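Uncharacterized HTH-type transcriptional regulator SAR2349 (Staphylococcus aureus, PDB 4EM2) probably binds DNA as a MarR-family transcription regulator, and is captured here in complex with salicylate. Local coordinates at residues A[77-82]-A[118-124]. Sequence-based numbering, arbitrary orientation.
Sequences QPTTLI and RQKFLTL. With SO4 (sulfate ion), chain F.
Q77 lays its side chain across T123 and ends on the backbone of L124. Q77 CB rests 3.6 Å from L122 O and near T123 CG2; CG, placed between the backbone N and the carbonyl carbon (chi1 54°), starts an extended chain that carries CD past T123 CB. At the tip Q77 OE1 accepts a hydrogen bond from L124 N at 2.6 Å, in the plane of the amide and close to straight (162° at the hydrogen), while NE2 reaches L124 O through a water. Both polar ends of the amide are thus used, which fixes its flip, and OE1 stands in for a backbone carbonyl. After the cis peptide before P78, T79 forms a single antiparallel, hydrogen-bonded bridge with L122: T79 N to L122 O at 3.1 Å and L122 N to T79 O at 2.6 Å. The F121 ring leans obliquely on P78 CB and T80 CG2. Farther on, the end of I82 lies against the aliphatic part of R118, and a second water links L81 N to K120 O. T80 OG1 caps E83 N at the start of helix 81-88. Sulfate O2 lies over one face of the R118 guanidinium. L122 also lines a salicylate pocket. Strand 122-124 pairs antiparallel with 108-110, and the T79 bridge ties the loop before helix 81-88 to this two-stranded wing, as in the winged helix-turn-helix domain of MarR proteins.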
loop_
_atom_site.group_PDB
_atom_site.type_symbol
_atom_site.label_atom_id
_atom_site.label_comp_id
_atom_site.label_asym_id
_atom_site.label_seq_id
_atom_site.Cartn_x
_atom_site.Cartn_y
_atom_site.Cartn_z
ATOM N N GLN A 77 -9.351 4.411 -9.328
ATOM C CA GLN A 77 -10.557 3.880 -9.951
ATOM C C GLN A 77 -11.310 4.899 -10.847
ATOM O O GLN A 77 -11.333 6.070 -10.581
ATOM C CB GLN A 77 -11.499 3.310 -8.884
ATOM C CG GLN A 77 -11.856 4.290 -7.758
ATOM C CD GLN A 77 -13.003 3.759 -6.927
ATOM O OE1 GLN A 77 -12.998 2.601 -6.517
ATOM N NE2 GLN A 77 -14.017 4.587 -6.714
ATOM N N PRO A 78 -11.978 4.419 -11.878
ATOM C CA PRO A 78 -12.079 3.012 -12.266
ATOM C C PRO A 78 -10.737 2.562 -12.827
ATOM O O PRO A 78 -10.119 3.301 -13.606
ATOM C CB PRO A 78 -13.190 3.033 -13.321
ATOM C CG PRO A 78 -14.001 4.275 -12.965
ATOM C CD PRO A 78 -12.911 5.255 -12.666
ATOM N N THR A 79 -10.236 1.397 -12.421
ATOM C CA THR A 79 -8.950 0.944 -12.954
ATOM C C THR A 79 -9.039 -0.525 -13.351
ATOM O O THR A 79 -10.126 -1.139 -13.252
ATOM C CB THR A 79 -7.782 1.216 -11.978
ATOM O OG1 THR A 79 -6.526 0.995 -12.649
ATOM C CG2 THR A 79 -7.879 0.296 -10.740
ATOM N N THR A 80 -7.938 -1.082 -13.864
ATOM C CA THR A 80 -7.961 -2.479 -14.341
ATOM C C THR A 80 -6.799 -3.309 -13.769
ATOM O O THR A 80 -5.828 -2.748 -13.326
ATOM C CB THR A 80 -7.787 -2.507 -15.885
ATOM O OG1 THR A 80 -6.464 -2.029 -16.189
ATOM C CG2 THR A 80 -8.838 -1.559 -16.578
ATOM N N LEU A 81 -6.936 -4.632 -13.803
ATOM C CA LEU A 81 -5.879 -5.511 -13.328
ATOM C C LEU A 81 -4.596 -5.086 -14.019
ATOM O O LEU A 81 -3.562 -5.007 -13.376
ATOM C CB LEU A 81 -6.200 -6.981 -13.625
ATOM C CG LEU A 81 -5.080 -8.035 -13.506
ATOM C CD1 LEU A 81 -4.479 -7.990 -12.126
ATOM C CD2 LEU A 81 -5.645 -9.444 -13.761
ATOM N N ILE A 82 -4.666 -4.778 -15.317
ATOM C CA ILE A 82 -3.485 -4.312 -16.075
ATOM C C ILE A 82 -2.791 -3.103 -15.435
ATOM O O ILE A 82 -1.575 -3.127 -15.164
ATOM C CB ILE A 82 -3.855 -3.857 -17.512
ATOM C CG1 ILE A 82 -4.483 -5.016 -18.295
ATOM C CG2 ILE A 82 -2.648 -3.265 -18.209
ATOM C CD1 ILE A 82 -3.848 -6.326 -18.083
ATOM N N ARG A 118 -8.822 -9.199 -17.072
ATOM C CA ARG A 118 -7.741 -8.235 -16.893
ATOM C C ARG A 118 -7.986 -6.819 -17.453
ATOM O O ARG A 118 -7.244 -5.868 -17.112
ATOM C CB ARG A 118 -6.437 -8.821 -17.458
ATOM C CG ARG A 118 -6.184 -8.568 -18.933
ATOM C CD ARG A 118 -5.076 -9.487 -19.399
ATOM N NE ARG A 118 -5.404 -10.875 -19.056
ATOM C CZ ARG A 118 -5.662 -11.830 -19.948
ATOM N NH1 ARG A 118 -5.629 -11.557 -21.256
ATOM N NH2 ARG A 118 -5.961 -13.057 -19.535
ATOM N N GLN A 119 -9.020 -6.700 -18.300
ATOM C CA GLN A 119 -9.462 -5.434 -18.955
ATOM C C GLN A 119 -10.704 -4.776 -18.256
ATOM O O GLN A 119 -11.025 -3.610 -18.493
ATOM C CB GLN A 119 -9.867 -5.713 -20.429
ATOM C CG GLN A 119 -8.712 -6.037 -21.390
ATOM C CD GLN A 119 -7.847 -4.821 -21.621
ATOM O OE1 GLN A 119 -7.844 -3.891 -20.802
ATOM N NE2 GLN A 119 -7.106 -4.809 -22.725
ATOM N N LYS A 120 -11.400 -5.547 -17.420
ATOM C CA LYS A 120 -12.591 -5.078 -16.751
ATOM C C LYS A 120 -12.312 -3.981 -15.731
ATOM O O LYS A 120 -11.269 -3.973 -15.062
ATOM C CB LYS A 120 -13.264 -6.260 -16.109
ATOM C CG LYS A 120 -13.572 -7.358 -17.112
ATOM C CD LYS A 120 -14.527 -8.376 -16.510
ATOM C CE LYS A 120 -14.737 -9.587 -17.442
ATOM N NZ LYS A 120 -15.745 -10.467 -16.839
ATOM N N PHE A 121 -13.215 -3.019 -15.649
ATOM C CA PHE A 121 -13.011 -1.929 -14.714
ATOM C C PHE A 121 -13.319 -2.346 -13.290
ATOM O O PHE A 121 -14.266 -3.123 -13.034
ATOM C CB PHE A 121 -13.818 -0.729 -15.125
ATOM C CG PHE A 121 -13.236 -0.030 -16.299
ATOM C CD1 PHE A 121 -12.043 0.677 -16.167
ATOM C CD2 PHE A 121 -13.818 -0.164 -17.566
ATOM C CE1 PHE A 121 -11.415 1.248 -17.293
ATOM C CE2 PHE A 121 -13.215 0.388 -18.676
ATOM C CZ PHE A 121 -12.005 1.099 -18.555
ATOM N N LEU A 122 -12.490 -1.847 -12.381
ATOM C CA LEU A 122 -12.607 -2.184 -10.967
ATOM C C LEU A 122 -12.806 -0.950 -10.112
ATOM O O LEU A 122 -12.098 0.051 -10.283
ATOM C CB LEU A 122 -11.315 -2.877 -10.492
ATOM C CG LEU A 122 -10.842 -4.010 -11.411
ATOM C CD1 LEU A 122 -9.325 -4.340 -11.161
ATOM C CD2 LEU A 122 -11.694 -5.200 -11.179
ATOM N N THR A 123 -13.745 -1.032 -9.175
ATOM C CA THR A 123 -13.979 0.081 -8.273
ATOM C C THR A 123 -14.315 -0.467 -6.897
ATOM O O THR A 123 -14.721 -1.621 -6.781
ATOM C CB THR A 123 -15.200 0.931 -8.715
ATOM O OG1 THR A 123 -16.297 0.046 -8.922
ATOM C CG2 THR A 123 -14.879 1.738 -9.969
ATOM N N LEU A 124 -14.184 0.370 -5.868
ATOM C CA LEU A 124 -14.497 -0.094 -4.514
ATOM C C LEU A 124 -15.971 -0.187 -4.332
ATOM O O LEU A 124 -16.714 0.622 -4.885
ATOM C CB LEU A 124 -14.018 0.881 -3.431
ATOM C CG LEU A 124 -12.514 1.228 -3.235
ATOM C CD1 LEU A 124 -12.240 1.508 -1.770
ATOM C CD2 LEU A 124 -11.626 0.158 -3.738
HETATM S S SO4 F . -8.957 -13.646 -18.236
HETATM O O1 SO4 F . -8.262 -14.601 -19.213
HETATM O O2 SO4 F . -8.136 -12.358 -18.172
HETATM O O3 SO4 F . -9.026 -14.393 -16.951
HETATM O O4 SO4 F . -10.355 -13.287 -18.761
HETATM O O HOH W 1 -16.702 3.380 -5.828
HETATM O O HOH W 2 -9.364 -5.597 -14.425
#